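Long-range contacts in flavin reductase domain protein, FMN-binding (Shewanella baltica, PDB 3HMZ), which binds FMN and, as a member of the flavoredoxin family, probably acts as a flavin-dependent oxidoreductase that uses NAD or NADP as acceptor: residues 26-31 against 180-185; 33-38 against 81-86; 44-49 against 94-99; 90-95 against 111-116. One frame throughout, in Å; residues are numbered along the deposited sequence. Where two conformers were deposited one is given.

Interaction 1: residues 26-31 against 180-185. With FMN (flavin mononucleotide), chain B.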
# COMPACT_ATOMS: atom_id res chain seq x y z
N LEU A 26 4.21 -5.28 -5.66
CA LEU A 26 3.73 -4.49 -4.54
C LEU A 26 2.32 -3.97 -4.72
O LEU A 26 1.83 -3.25 -3.86
CB LEU A 26 4.66 -3.30 -4.30
CG LEU A 26 6.12 -3.62 -4.02
CD1 LEU A 26 6.93 -2.36 -3.84
CD2 LEU A 26 6.27 -4.57 -2.80
N ASN A 27 1.68 -4.27 -5.86
CA ASN A 27 0.43 -3.60 -6.21
C ASN A 27 -0.73 -3.86 -5.26
O ASN A 27 -1.55 -2.96 -5.03
CB ASN A 27 0.05 -3.91 -7.66
CG ASN A 27 -0.25 -2.68 -8.47
OD1 ASN A 27 0.30 -1.62 -8.21
ND2 ASN A 27 -1.05 -2.84 -9.50
N HIS A 28 -0.73 -5.06 -4.67
CA HIS A 28 -1.73 -5.46 -3.71
C HIS A 28 -1.48 -4.92 -2.28
O HIS A 28 -2.23 -5.23 -1.35
CB HIS A 28 -1.90 -6.97 -3.71
CG HIS A 28 -0.68 -7.72 -3.31
ND1 HIS A 28 0.53 -7.60 -3.97
CD2 HIS A 28 -0.50 -8.66 -2.36
CE1 HIS A 28 1.41 -8.40 -3.40
NE2 HIS A 28 0.81 -9.05 -2.41
N GLY A 29 -0.44 -4.09 -2.12
CA GLY A 29 -0.14 -3.40 -0.89
C GLY A 29 0.35 -4.25 0.29
O GLY A 29 -0.01 -3.98 1.44
N PRO A 30 1.24 -5.21 0.04
CA PRO A 30 1.74 -6.00 1.16
C PRO A 30 2.64 -5.18 2.09
O PRO A 30 3.29 -4.23 1.67
CB PRO A 30 2.61 -7.06 0.47
CG PRO A 30 3.14 -6.36 -0.78
CD PRO A 30 1.96 -5.54 -1.21
N THR A 31 2.70 -5.63 3.33
CA THR A 31 3.72 -5.18 4.27
C THR A 31 5.01 -5.85 3.79
O THR A 31 5.00 -7.00 3.35
CB THR A 31 3.32 -5.56 5.68
OG1 THR A 31 2.17 -4.79 6.03
CG2 THR A 31 4.43 -5.31 6.65
N SER A 180 1.06 -13.22 1.10
CA SER A 180 1.62 -12.01 1.67
C SER A 180 0.84 -11.59 2.92
O SER A 180 -0.30 -12.02 3.14
CB SER A 180 1.64 -10.89 0.63
OG SER A 180 0.36 -10.68 0.02
N LEU A 181 1.52 -10.79 3.73
CA LEU A 181 1.02 -10.25 4.96
C LEU A 181 0.73 -8.77 4.82
O LEU A 181 1.49 -8.04 4.20
CB LEU A 181 2.04 -10.43 6.07
CG LEU A 181 2.29 -11.85 6.58
CD1 LEU A 181 3.58 -11.89 7.47
CD2 LEU A 181 1.06 -12.36 7.35
N HIS A 182 -0.38 -8.36 5.45
CA HIS A 182 -0.93 -7.00 5.35
C HIS A 182 -1.25 -6.54 6.76
O HIS A 182 -2.21 -6.97 7.36
CB HIS A 182 -2.14 -7.00 4.41
CG HIS A 182 -1.83 -7.52 3.04
ND1 HIS A 182 -1.73 -6.69 1.94
CD2 HIS A 182 -1.48 -8.76 2.60
CE1 HIS A 182 -1.38 -7.41 0.88
NE2 HIS A 182 -1.19 -8.66 1.27
N TYR A 183 -0.36 -5.74 7.32
CA TYR A 183 -0.44 -5.36 8.73
C TYR A 183 -1.54 -4.41 9.07
O TYR A 183 -1.83 -3.52 8.29
CB TYR A 183 0.87 -4.70 9.12
CG TYR A 183 1.06 -4.39 10.58
CD1 TYR A 183 0.96 -5.39 11.52
CD2 TYR A 183 1.49 -3.12 10.99
CE1 TYR A 183 1.20 -5.13 12.87
CE2 TYR A 183 1.75 -2.87 12.35
CZ TYR A 183 1.62 -3.88 13.27
OH TYR A 183 1.92 -3.61 14.60
N ILE A 184 -2.13 -4.58 10.25
CA ILE A 184 -3.02 -3.54 10.80
C ILE A 184 -2.39 -2.89 12.03
O ILE A 184 -2.02 -1.69 11.99
CB ILE A 184 -4.43 -4.05 11.11
CG1 ILE A 184 -5.10 -4.57 9.84
CG2 ILE A 184 -5.25 -2.93 11.75
CD1 ILE A 184 -5.21 -3.51 8.70
N ALA A 185 -2.27 -3.65 13.12
CA ALA A 185 -1.80 -3.09 14.38
C ALA A 185 -1.48 -4.20 15.36
O ALA A 185 -1.96 -5.32 15.25
CB ALA A 185 -2.89 -2.13 14.98
N1 FMN B . 8.65 1.74 10.67
C2 FMN B . 8.76 2.68 9.68
O2 FMN B . 9.60 3.57 9.79
N3 FMN B . 7.95 2.58 8.56
C4 FMN B . 7.00 1.61 8.41
O4 FMN B . 6.29 1.61 7.38
C4A FMN B . 6.89 0.67 9.45
N5 FMN B . 5.97 -0.36 9.37
C5A FMN B . 5.97 -1.42 10.27
C6 FMN B . 5.15 -2.55 10.06
C7 FMN B . 5.13 -3.59 10.98
C7M FMN B . 4.27 -4.80 10.74
C8 FMN B . 5.93 -3.52 12.12
C8M FMN B . 5.93 -4.63 13.15
C9 FMN B . 6.74 -2.40 12.30
C9A FMN B . 6.79 -1.34 11.41
N10 FMN B . 7.61 -0.22 11.57
C10 FMN B . 7.71 0.73 10.57
C1' FMN B . 8.59 -0.12 12.70
C2' FMN B . 10.02 -0.59 12.38
O2' FMN B . 10.03 -1.82 11.64
C3' FMN B . 10.73 -0.74 13.72
O3' FMN B . 10.85 0.54 14.32
C4' FMN B . 12.06 -1.51 13.64
O4' FMN B . 12.34 -1.97 14.96
C5' FMN B . 13.22 -0.70 13.12
O5' FMN B . 14.38 -1.53 13.18
P FMN B . 15.84 -0.89 13.02
O1P FMN B . 16.76 -2.05 13.35
O2P FMN B . 16.02 -0.34 11.63
O3P FMN B . 15.96 0.24 14.01
O HOH W 1 3.89 -9.58 2.73
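Thr31 and Tyr183 meet through one polar atom, the threonine hydroxyl, which receives the backbone N-H of Tyr183 in a nearly straight bond (N to Thr31 OG1 3.0 Å, 166° at the hydrogen). The hydroxyl can take it because chi1 of -68° sets OG1 beside the backbone N of Thr31 and sends CG2 toward the flavin. Thr31 also donates its own amide to Leu181 O, N to O 2.8 Å, in the carbonyl plane, and a water links Leu181 N to Thr31 O. Beyond this pair, Pro30 CA lies over one face of the His182 ring, 3.8 Å from its centroid, a CH-pi contact. Ser180 OG sits between two imidazoles, hydrogen-bonded to both (3.0 Å from His28 NE2 and 2.8 Å from His182 NE2), which helps hold the two rings in their orientations. The loop leading into strand 32-38 makes a type I turn from Leu26 to Gly29, and strand 181-185 pairs with strand 188-197 beside the flavin of this FMN-binding flavin reductase-like domain. Here the Tyr183 ring carries the FMN methyl C7M over its centre, 3.1 Å above the plane, while Ala185 N lies over the opposite face and the phenol OH bonds to Gly186 O. With an alanine at Tyr183, C7M would probably lose the aromatic surface beneath it and Gly186 O its hydroxyl partner. His182 ND1 makes a weak bond to Gly29 O and another bond to His28 O of the second subunit, where Asn27 in turn bonds to Trp49 and Ile184 of that subunit.

Interaction 2: residues 33-38 against 81-86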
# COMPACT_ATOMS: atom_id res chain seq x y z
N LEU A 33 9.57 -6.20 4.04
CA LEU A 33 10.80 -6.07 4.84
C LEU A 33 11.74 -5.16 4.05
O LEU A 33 11.90 -5.31 2.85
CB LEU A 33 11.47 -7.42 5.13
CG LEU A 33 10.55 -8.50 5.66
CD1 LEU A 33 11.39 -9.79 5.81
CD2 LEU A 33 9.83 -8.13 6.93
N VAL A 34 12.34 -4.21 4.76
CA VAL A 34 13.34 -3.29 4.20
C VAL A 34 14.69 -3.77 4.73
O VAL A 34 14.89 -3.90 5.94
CB VAL A 34 13.11 -1.82 4.64
CG1 VAL A 34 14.12 -0.87 3.93
CG2 VAL A 34 11.62 -1.41 4.41
N SER A 35 15.60 -4.08 3.82
CA SER A 35 16.97 -4.43 4.23
C SER A 35 18.00 -3.52 3.61
O SER A 35 17.83 -3.00 2.50
CB SER A 35 17.25 -5.89 3.92
OG SER A 35 17.16 -6.12 2.52
N ALA A 36 19.13 -3.38 4.32
CA ALA A 36 20.18 -2.48 3.89
C ALA A 36 21.49 -2.87 4.55
O ALA A 36 21.49 -3.58 5.56
CB ALA A 36 19.81 -0.98 4.20
N ARG A 37 22.57 -2.38 3.94
CA ARG A 37 23.92 -2.61 4.40
C ARG A 37 24.69 -1.30 4.50
O ARG A 37 24.61 -0.46 3.62
CB ARG A 37 24.61 -3.50 3.39
CG ARG A 37 26.05 -3.91 3.75
CD ARG A 37 26.56 -4.87 2.70
NE ARG A 37 25.89 -6.17 2.86
CZ ARG A 37 26.01 -7.23 2.07
NH1 ARG A 37 26.77 -7.23 0.99
NH2 ARG A 37 25.36 -8.34 2.40
N SER A 38 25.47 -1.17 5.57
CA SER A 38 26.35 0.01 5.70
C SER A 38 27.61 -0.44 6.43
O SER A 38 27.52 -1.05 7.50
CB SER A 38 25.69 1.13 6.45
OG SER A 38 26.54 2.30 6.42
N VAL A 81 16.96 -3.10 -0.19
CA VAL A 81 16.10 -4.10 -0.81
C VAL A 81 14.73 -4.01 -0.10
O VAL A 81 14.62 -3.84 1.13
CB VAL A 81 16.65 -5.54 -0.70
CG1 VAL A 81 15.65 -6.58 -1.29
CG2 VAL A 81 18.03 -5.67 -1.37
N ILE A 82 13.70 -4.08 -0.93
CA ILE A 82 12.30 -4.24 -0.48
C ILE A 82 11.92 -5.66 -0.86
O ILE A 82 12.11 -6.09 -2.00
CB ILE A 82 11.35 -3.25 -1.17
CG1 ILE A 82 11.70 -1.80 -0.75
CG2 ILE A 82 9.88 -3.56 -0.88
CD1 ILE A 82 11.54 -1.53 0.75
N GLN A 83 11.42 -6.40 0.10
CA GLN A 83 11.03 -7.78 -0.14
C GLN A 83 9.72 -8.10 0.54
O GLN A 83 9.37 -7.51 1.55
CB GLN A 83 12.15 -8.77 0.26
CG GLN A 83 12.71 -8.60 1.67
CD GLN A 83 14.12 -8.13 1.68
OE1 GLN A 83 15.01 -8.91 1.28
NE2 GLN A 83 14.36 -6.90 2.15
N VAL A 84 8.99 -9.03 -0.06
CA VAL A 84 7.64 -9.39 0.36
C VAL A 84 7.67 -10.64 1.21
O VAL A 84 7.91 -11.74 0.68
CB VAL A 84 6.74 -9.59 -0.89
CG1 VAL A 84 5.33 -9.91 -0.47
CG2 VAL A 84 6.73 -8.32 -1.81
N PRO A 85 7.43 -10.51 2.52
CA PRO A 85 7.42 -11.69 3.37
C PRO A 85 6.14 -12.52 3.17
O PRO A 85 5.16 -12.07 2.56
CB PRO A 85 7.51 -11.09 4.78
CG PRO A 85 6.81 -9.82 4.66
CD PRO A 85 7.25 -9.30 3.31
N THR A 86 6.21 -13.73 3.69
CA THR A 86 5.13 -14.69 3.62
C THR A 86 4.48 -14.88 4.98
O THR A 86 5.05 -14.52 6.01
CB THR A 86 5.66 -16.05 3.18
OG1 THR A 86 6.50 -16.53 4.23
CG2 THR A 86 6.36 -15.97 1.83
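Gln83 folds its side chain back across the strand pair toward Leu33 and Ser35. With CG held between the backbone N and the carbonyl carbon (chi1 52°) and the chain bent at chi2 (-113°), NE2 arrives 3.0 Å from Leu33 O and 2.9 Å from Ser35 OG in two nearly straight hydrogen bonds, both partners close to the amide plane. Leu33 O therefore accepts twice: Gln83 N comes in the carbonyl plane as the ordinary antiparallel bond, while NE2 stands above it, 65° out. Leu33 and Ser35 form hydrogen-bonded pairs with Gln83 and Val81, and Val34 with Ile82 the non-hydrogen-bonded pair between. Those last two lie side by side and point the same way on the opposite face, Val34 CG2 touching Ile82 CD1 at 3.7 Å. Past Gln83, Leu33 CG rests against the Pro85 ring, 4.1 Å from CB. An alanine in place of Gln83 would probably leave Ser35 OG without this donor, Leu33 O with one bond fewer and Val126 N without its acceptor. Gln83 OE1 bonds to Val126 N, so the buried amide uses both ends, which favours one flip and ties the sheet to strand 125-126; Ser35 OG adds a bond to Pro124 O.

Interaction 3: residues 44-49 against 94-99. With FMN (flavin mononucleotide), chain B.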
# COMPACT_ATOMS: atom_id res chain seq x y z
N VAL A 44 17.59 -5.43 8.81
CA VAL A 44 16.26 -5.66 8.25
C VAL A 44 15.24 -5.06 9.26
O VAL A 44 15.36 -5.27 10.45
CB VAL A 44 15.97 -7.18 8.07
CG1 VAL A 44 14.53 -7.41 7.47
CG2 VAL A 44 17.08 -7.90 7.27
N MSE A 45 14.23 -4.37 8.73
CA MSE A 45 13.07 -3.93 9.51
C MSE A 45 11.79 -4.20 8.71
O MSE A 45 11.86 -4.53 7.53
CB MSE A 45 13.15 -2.43 9.84
CG MSE A 45 13.16 -1.50 8.62
SE MSE A 45 13.01 0.35 9.08
CE MSE A 45 11.20 0.71 8.53
N ALA A 46 10.65 -4.06 9.39
CA ALA A 46 9.34 -4.20 8.75
C ALA A 46 8.85 -2.80 8.33
O ALA A 46 9.07 -1.81 9.05
CB ALA A 46 8.33 -4.85 9.65
N ALA A 47 8.22 -2.73 7.16
CA ALA A 47 7.57 -1.50 6.70
C ALA A 47 6.22 -1.80 6.06
O ALA A 47 6.15 -2.49 5.04
CB ALA A 47 8.43 -0.68 5.73
N ALA A 48 5.14 -1.32 6.69
CA ALA A 48 3.84 -1.34 6.03
C ALA A 48 3.72 -0.22 4.99
O ALA A 48 2.97 -0.35 4.01
CB ALA A 48 2.71 -1.20 7.04
N TRP A 49 4.44 0.90 5.20
CA TRP A 49 4.24 2.11 4.38
C TRP A 49 5.20 2.19 3.21
O TRP A 49 5.97 3.12 3.08
CB TRP A 49 4.24 3.35 5.26
CG TRP A 49 3.18 3.36 6.30
CD1 TRP A 49 2.13 2.49 6.43
CD2 TRP A 49 3.01 4.33 7.33
NE1 TRP A 49 1.34 2.82 7.53
CE2 TRP A 49 1.85 3.96 8.08
CE3 TRP A 49 3.72 5.48 7.70
CZ2 TRP A 49 1.43 4.69 9.17
CZ3 TRP A 49 3.29 6.19 8.79
CH2 TRP A 49 2.16 5.80 9.51
N HIS A 94 7.05 -9.53 12.41
CA HIS A 94 6.72 -8.77 13.60
C HIS A 94 7.95 -8.47 14.45
O HIS A 94 8.10 -7.36 14.95
CB HIS A 94 5.65 -9.51 14.39
CG HIS A 94 5.05 -8.66 15.47
ND1 HIS A 94 5.43 -8.82 16.77
CD2 HIS A 94 4.23 -7.58 15.43
CE1 HIS A 94 4.80 -7.93 17.52
NE2 HIS A 94 4.05 -7.17 16.74
N ARG A 95 8.85 -9.45 14.54
CA ARG A 95 10.06 -9.29 15.36
C ARG A 95 11.00 -8.23 14.82
O ARG A 95 11.49 -7.40 15.59
CB ARG A 95 10.82 -10.62 15.50
CG ARG A 95 10.14 -11.62 16.40
CD ARG A 95 10.98 -12.89 16.49
NE ARG A 95 10.28 -13.94 17.20
CZ ARG A 95 10.83 -15.06 17.63
NH1 ARG A 95 12.12 -15.28 17.45
NH2 ARG A 95 10.10 -15.96 18.26
N VAL A 96 11.25 -8.25 13.51
CA VAL A 96 12.16 -7.22 12.93
C VAL A 96 11.55 -5.82 12.98
O VAL A 96 12.29 -4.85 12.89
CB VAL A 96 12.65 -7.53 11.50
CG1 VAL A 96 13.45 -8.88 11.49
CG2 VAL A 96 11.51 -7.56 10.50
N GLY A 97 10.23 -5.76 13.14
CA GLY A 97 9.53 -4.51 13.32
C GLY A 97 9.29 -4.11 14.77
O GLY A 97 8.63 -3.10 15.02
N SER A 98 9.82 -4.90 15.71
CA SER A 98 9.63 -4.67 17.14
C SER A 98 10.95 -4.57 17.92
O SER A 98 10.92 -4.41 19.15
CB SER A 98 8.77 -5.79 17.72
OG SER A 98 7.53 -5.89 17.09
N GLN A 99 12.07 -4.67 17.22
CA GLN A 99 13.42 -4.64 17.78
C GLN A 99 14.31 -3.80 16.90
O GLN A 99 14.21 -3.93 15.68
CB GLN A 99 13.96 -6.09 17.77
CG GLN A 99 13.14 -7.06 18.63
CD GLN A 99 13.59 -8.51 18.54
OE1 GLN A 99 14.76 -8.80 18.33
NE2 GLN A 99 12.64 -9.43 18.69
N1 FMN B . 8.65 1.74 10.67
C2 FMN B . 8.76 2.68 9.68
O2 FMN B . 9.60 3.57 9.79
N3 FMN B . 7.95 2.58 8.56
C4 FMN B . 7.00 1.61 8.41
O4 FMN B . 6.29 1.61 7.38
C4A FMN B . 6.89 0.67 9.45
N5 FMN B . 5.97 -0.36 9.37
C5A FMN B . 5.97 -1.42 10.27
C6 FMN B . 5.15 -2.55 10.06
C7 FMN B . 5.13 -3.59 10.98
C7M FMN B . 4.27 -4.80 10.74
C8 FMN B . 5.93 -3.52 12.12
C8M FMN B . 5.93 -4.63 13.15
C9 FMN B . 6.74 -2.40 12.30
C9A FMN B . 6.79 -1.34 11.41
N10 FMN B . 7.61 -0.22 11.57
C10 FMN B . 7.71 0.73 10.57
C1' FMN B . 8.59 -0.12 12.70
C2' FMN B . 10.02 -0.59 12.38
O2' FMN B . 10.03 -1.82 11.64
C3' FMN B . 10.73 -0.74 13.72
O3' FMN B . 10.85 0.54 14.32
C4' FMN B . 12.06 -1.51 13.64
O4' FMN B . 12.34 -1.97 14.96
C5' FMN B . 13.22 -0.70 13.12
O5' FMN B . 14.38 -1.53 13.18
P FMN B . 15.84 -0.89 13.02
O1P FMN B . 16.76 -2.05 13.35
O2P FMN B . 16.02 -0.34 11.63
O3P FMN B . 15.96 0.24 14.01
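Val96, at the end of helix 90-96, is turned by a chi1 of -60° so that CG2 falls between its backbone N and carbonyl carbon and points at the backbone of strand 41-55, 3.8 Å from Ala46 N. CB follows, 3.7 Å from Val44 O. On the strand, Met45, present as selenomethionine, starts its side chain between backbone N and carbonyl carbon (chi1 62°) and bends at chi3 (-107°), which carries its methyl CE away from the helix to 3.3 Å from FMN C2. Helix and strand themselves meet closely, Met45 CA donating a CA-H...O contact to Val96 O at 3.6 Å. Gly97 CA then packs on the Ala46 methyl, where a beta carbon would collide with both that methyl and C8M of the flavin. This is the FMN site of the split-barrel flavin reductase fold, in which the strand and the turn that follows it present backbone N-H groups to the flavin. Ala48 N donates to FMN N5 at 3.0 Å and Trp49 N to FMN O4 at 2.9 Å, while the Ala46 methyl lies against C7 and C8. The ribityl chain is held from both segments: its O2' hydroxyl donates to Ala46 O at 2.8 Å, and O4' to Gln99 O, also at 2.8 Å. Lys107 NZ bonds to Val44 O and Val96 O, joining strand to helix end. Trp49 NE1 extends the site to the dimer partner, bonding to Asn27 OD1 of the second subunit.

Interaction 4: residues 90-95 against 111-116. With EDO (1,2-ethanediol), chain F.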
# COMPACT_ATOMS: atom_id res chain seq x y z
N LEU A 90 5.51 -14.76 9.54
CA LEU A 90 4.72 -13.90 10.43
C LEU A 90 5.54 -13.43 11.66
O LEU A 90 5.63 -12.23 11.94
CB LEU A 90 3.48 -14.66 10.94
CG LEU A 90 2.62 -14.00 12.01
CD1 LEU A 90 2.03 -12.73 11.48
CD2 LEU A 90 1.54 -14.98 12.42
N GLN A 91 6.18 -14.37 12.36
CA GLN A 91 6.93 -14.01 13.58
C GLN A 91 8.14 -13.17 13.21
O GLN A 91 8.41 -12.16 13.86
CB GLN A 91 7.40 -15.22 14.40
CG GLN A 91 6.41 -16.31 14.71
CD GLN A 91 5.05 -15.87 15.18
OE1 GLN A 91 4.92 -14.93 15.94
NE2 GLN A 91 4.01 -16.65 14.81
N LEU A 92 8.86 -13.56 12.16
CA LEU A 92 10.03 -12.82 11.69
C LEU A 92 9.67 -11.37 11.40
O LEU A 92 10.37 -10.43 11.80
CB LEU A 92 10.63 -13.47 10.44
CG LEU A 92 11.88 -12.88 9.78
CD1 LEU A 92 12.63 -13.94 8.91
CD2 LEU A 92 11.59 -11.66 8.92
N THR A 93 8.54 -11.20 10.71
CA THR A 93 8.11 -9.85 10.28
C THR A 93 7.80 -8.97 11.48
O THR A 93 8.29 -7.83 11.58
CB THR A 93 6.95 -9.94 9.31
OG1 THR A 93 7.35 -10.70 8.16
CG2 THR A 93 6.47 -8.55 8.87
N HIS A 94 7.05 -9.53 12.41
CA HIS A 94 6.72 -8.77 13.60
C HIS A 94 7.95 -8.47 14.45
O HIS A 94 8.10 -7.36 14.95
CB HIS A 94 5.65 -9.51 14.39
CG HIS A 94 5.05 -8.66 15.47
ND1 HIS A 94 5.43 -8.82 16.77
CD2 HIS A 94 4.23 -7.58 15.43
CE1 HIS A 94 4.80 -7.93 17.52
NE2 HIS A 94 4.05 -7.17 16.74
N ARG A 95 8.85 -9.45 14.54
CA ARG A 95 10.06 -9.29 15.36
C ARG A 95 11.00 -8.23 14.82
O ARG A 95 11.49 -7.40 15.59
CB ARG A 95 10.82 -10.62 15.50
CG ARG A 95 10.14 -11.62 16.40
CD ARG A 95 10.98 -12.89 16.49
NE ARG A 95 10.28 -13.94 17.20
CZ ARG A 95 10.83 -15.06 17.63
NH1 ARG A 95 12.12 -15.28 17.45
NH2 ARG A 95 10.10 -15.96 18.26
N CYS A 111 15.96 -12.59 15.49
CA CYS A 111 14.71 -12.52 14.76
C CYS A 111 14.56 -13.69 13.77
O CYS A 111 13.51 -13.81 13.15
CB CYS A 111 14.60 -11.18 14.01
SG CYS A 111 14.39 -9.73 15.07
N GLY A 112 15.57 -14.55 13.63
CA GLY A 112 15.52 -15.71 12.71
C GLY A 112 15.67 -15.33 11.26
O GLY A 112 15.19 -16.05 10.39
N VAL A 113 16.39 -14.22 10.98
CA VAL A 113 16.57 -13.75 9.63
C VAL A 113 17.80 -14.37 8.99
O VAL A 113 18.92 -14.17 9.48
CB VAL A 113 16.74 -12.22 9.59
CG1 VAL A 113 17.04 -11.71 8.16
CG2 VAL A 113 15.49 -11.53 10.18
N GLU A 114 17.59 -15.08 7.89
CA GLU A 114 18.65 -15.67 7.08
C GLU A 114 18.80 -14.80 5.83
O GLU A 114 17.83 -14.55 5.14
CB GLU A 114 18.33 -17.11 6.68
CG GLU A 114 19.33 -17.73 5.75
CD GLU A 114 18.90 -19.07 5.26
OE1 GLU A 114 18.39 -19.85 6.07
OE2 GLU A 114 19.11 -19.35 4.05
N LEU A 115 20.01 -14.31 5.59
CA LEU A 115 20.30 -13.43 4.47
C LEU A 115 21.07 -14.16 3.34
O LEU A 115 21.81 -15.12 3.57
CB LEU A 115 21.15 -12.24 4.90
CG LEU A 115 20.52 -11.33 5.95
CD1 LEU A 115 21.52 -10.28 6.40
CD2 LEU A 115 19.21 -10.70 5.44
N PHE A 116 20.91 -13.63 2.13
CA PHE A 116 21.68 -14.07 0.98
C PHE A 116 21.99 -12.89 0.09
O PHE A 116 21.47 -11.80 0.29
CB PHE A 116 20.95 -15.18 0.20
CG PHE A 116 19.68 -14.75 -0.53
CD1 PHE A 116 18.46 -14.64 0.11
CD2 PHE A 116 19.71 -14.45 -1.89
CE1 PHE A 116 17.30 -14.27 -0.58
CE2 PHE A 116 18.57 -14.09 -2.60
CZ PHE A 116 17.34 -14.00 -1.93
C1 EDO F . 11.27 -17.50 13.25
O1 EDO F . 12.59 -18.08 13.36
C2 EDO F . 11.39 -16.02 12.94
O2 EDO F . 11.65 -15.29 14.12
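The Schellman motif that ends helix 107-111 rests on helix 90-96, with Cys111, Gly112 and then Val113 laid against Leu92 and Arg95. On the helix, Leu92 makes the larger contribution. Its CG is anti to the backbone N (chi1 -179°), which aims the isobutyl group at the loop: CD1 comes 3.6 Å from Gly112 O, and CG lies 3.9 Å from Cys111 O. Val113 meets it at about a right angle, presenting CG2 to Leu92 CG at 3.9 Å. About one turn beyond Leu92, Arg95 meets Cys111: SG lies 3.7 Å from Arg95 CB and approaches the Arg95 backbone as well. The positive phi of Gly112 (76°) suits glycine, and it lets the chain leave the helix toward strand 115-116. In this flavin reductase-like domain the two helices are joined by the loop that holds Gln99, Ser100 and Leu101 on the flavin, and Cys111 also packs against Gln99. A 1,2-ethanediol, probably from the crystallisation liquor, sits beside the contact: its O2 donates to Cys111 O at 2.6 Å, and its C2 lies 3.7 Å from Leu92 CB. O2 lies over one face of the Arg95 guanidinium, but the side chain was modelled in two conformers and this placing is doubtful. Helix 90-96 has other neighbours too: Leu92 and Thr93 touch Leu33 of the central sheet, and Gln91 OE1 bonds to Asp199 N of the second subunit.

Overall arrangement
Interaction 1 joins a loop near the start of the chain to strand 181-185, and the other three lie nested within the loop it closes. Interaction 2 pairs strands 32-38 and 79-84 near the chain's centre; interaction 3 lies about 10 Å away, centre to centre, on strand 41-55, the sheet neighbour of 32-38. Interactions 3 and 4 share helix 90-96, with centres about 9 Å apart, and Val96 touches both Cys111 and Val113. Sheet, helix and the following loop are thus in contact one after another. Interactions 1 and 3 both touch FMN, and 1, 3 and 4 reach the second subunit, so the cofactor site and the dimer interface draw on some of the same segments.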